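Translocator protein bipD (Burkholderia pseudomallei, PDB 3NFT) is required for invasion of epithelial cells and survival within host cells, and probably regulates secretion and membrane insertion of the type III secretion effectors BipB and BipC. Local coordinates at residues Q195-K198 with G199-I202. Residues are numbered along the deposited sequence; the frame is centred on the assembly and turned at random.
Sequences QLPK and GADI
Pro197 and Ala200 close a type II beta turn: Ala200 N donates to Pro197 O at 3.1 Å. The bond is distinctly bent at the hydrogen, and the donor stands 36° above the plane of the carbonyl, off its lone pairs. Lys198, at the first corner, has the extended type of backbone the turn needs. Gly199 takes the second corner with phi at 89°, where a beta carbon would collide with the carbonyl oxygen of Lys198. The exposed lysine stretches its aliphatic chain away from the turn.

Beside the turn, the flanking residues meet through apolar groups. Leu196 CB lies 3.9 Å from Ala200 CB, a methyl small enough to sit also 3.2 Å from Pro197 O within the tight loop. The CD of Pro197 approaches the same methyl more loosely. Farther along, Leu196 reaches its CD1 to within 4.0 Å of Ile202 CD1, and the two branched chains meet end to end at an oblique angle. Ile202 sets CG1 anti to its carbonyl carbon, and a chi2 of -53° then turns the delta methyl toward the leucine.

Polar groups steady both ends. Gln195 folds back so that NE2 gives a nearly straight bond, 3.0 Å long, to a lone pair of Leu196 O in the carbonyl plane; NE2 also bonds Ser218 O. Asp201 occupies the N-cap of the following helix, its OD1 accepting from Arg204 N.

The loop thus joins edge strand 193-195 to helix 202-209. Leu196 is buried against Val221 of strand 220-223, Trp205 of helix 202-209, which also touches Ala200, and Ile215 of strand 213-215, which also meets Ile202. Ile143 of the long helix 121-160 meets Leu196, and the proline ring lies over that helix's Ser135 and Ala139, seating the turn on the predicted coiled coil.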
ATOM      1  N   GLN A 195       1.379  24.438   6.329  1.00 19.15           N
ATOM      2  CA  GLN A 195       2.296  23.375   6.694  1.00 18.82           C
ATOM      3  C   GLN A 195       1.773  22.097   6.075  1.00 18.38           C
ATOM      4  O   GLN A 195       0.648  21.695   6.343  1.00 18.47           O
ATOM      5  CB  GLN A 195       2.369  23.231   8.215  1.00 19.37           C
ATOM      6  CG  GLN A 195       3.178  22.049   8.679  1.00 20.71           C
ATOM      7  CD  GLN A 195       4.639  22.175   8.322  1.00 21.49           C
ATOM      8  OE1 GLN A 195       5.289  23.159   8.687  1.00 22.92           O
ATOM      9  NE2 GLN A 195       5.164  21.186   7.594  1.00 20.88           N
ATOM     10  N   LEU A 196       2.593  21.473   5.240  1.00 17.64           N
ATOM     11  CA  LEU A 196       2.273  20.159   4.692  1.00 18.29           C
ATOM     12  C   LEU A 196       2.305  19.099   5.800  1.00 20.34           C
ATOM     13  O   LEU A 196       3.008  19.270   6.813  1.00 20.46           O
ATOM     14  CB  LEU A 196       3.266  19.784   3.585  1.00 18.34           C
ATOM     15  CG  LEU A 196       3.198  20.598   2.291  1.00 18.94           C
ATOM     16  CD1 LEU A 196       4.348  20.286   1.346  1.00 19.27           C
ATOM     17  CD2 LEU A 196       1.870  20.335   1.611  1.00 20.89           C
ATOM     18  N   PRO A 197       1.571  17.990   5.616  1.00 22.26           N
ATOM     19  CA  PRO A 197       1.608  16.887   6.585  1.00 24.82           C
ATOM     20  C   PRO A 197       3.034  16.384   6.804  1.00 27.49           C
ATOM     21  O   PRO A 197       3.864  16.423   5.882  1.00 27.73           O
ATOM     22  CB  PRO A 197       0.748  15.805   5.920  1.00 24.31           C
ATOM     23  CG  PRO A 197      -0.126  16.544   4.930  1.00 23.11           C
ATOM     24  CD  PRO A 197       0.703  17.697   4.456  1.00 22.16           C
ATOM     25  N   LYS A 198       3.335  15.928   8.018  1.00 31.20           N
ATOM     26  CA  LYS A 198       4.630  15.306   8.280  1.00 33.57           C
ATOM     27  C   LYS A 198       4.776  14.095   7.350  1.00 33.53           C
ATOM     28  O   LYS A 198       3.798  13.386   7.069  1.00 34.20           O
ATOM     29  CB  LYS A 198       4.764  14.888   9.751  1.00 35.03           C
ATOM     30  CG  LYS A 198       6.210  14.637  10.172  1.00 38.83           C
ATOM     31  CD  LYS A 198       6.344  14.352  11.664  1.00 42.73           C
ATOM     32  CE  LYS A 198       7.821  14.184  12.063  1.00 45.10           C
ATOM     33  NZ  LYS A 198       8.009  13.858  13.520  1.00 46.24           N
ATOM     34  N   GLY A 199       5.982  13.901   6.825  1.00 32.88           N
ATOM     35  CA  GLY A 199       6.247  12.836   5.853  1.00 32.13           C
ATOM     36  C   GLY A 199       6.019  13.221   4.399  1.00 30.76           C
ATOM     37  O   GLY A 199       6.257  12.410   3.501  1.00 30.76           O
ATOM     38  N   ALA A 200       5.579  14.457   4.145  1.00 28.16           N
ATOM     39  CA  ALA A 200       5.258  14.870   2.785  1.00 26.38           C
ATOM     40  C   ALA A 200       6.505  14.866   1.893  1.00 25.03           C
ATOM     41  O   ALA A 200       7.592  15.234   2.322  1.00 25.33           O
ATOM     42  CB  ALA A 200       4.581  16.235   2.784  1.00 25.31           C
ATOM     43  N   ASP A 201       6.336  14.431   0.650  1.00 23.85           N
ATOM     44  CA  ASP A 201       7.411  14.389  -0.328  1.00 22.62           C
ATOM     45  C   ASP A 201       7.536  15.801  -0.890  1.00 21.07           C
ATOM     46  O   ASP A 201       6.750  16.230  -1.735  1.00 19.88           O
ATOM     47  CB  ASP A 201       7.066  13.359  -1.412  1.00 22.48           C
ATOM     48  CG  ASP A 201       8.160  13.178  -2.458  1.00 24.74           C
ATOM     49  OD1 ASP A 201       8.972  14.095  -2.694  1.00 24.27           O
ATOM     50  OD2 ASP A 201       8.162  12.086  -3.086  1.00 28.24           O
ATOM     51  N   ILE A 202       8.526  16.542  -0.408  1.00 19.72           N
ATOM     52  CA  ILE A 202       8.629  17.966  -0.731  1.00 19.32           C
ATOM     53  C   ILE A 202       8.873  18.220  -2.212  1.00 19.13           C
ATOM     54  O   ILE A 202       8.300  19.138  -2.797  1.00 17.89           O
ATOM     55  CB  ILE A 202       9.738  18.648   0.103  1.00 20.01           C
ATOM     56  CG1 ILE A 202       9.418  18.555   1.591  1.00 21.45           C
ATOM     57  CG2 ILE A 202       9.939  20.088  -0.339  1.00 19.11           C
ATOM     58  CD1 ILE A 202       8.071  19.046   1.991  1.00 23.06           C
TER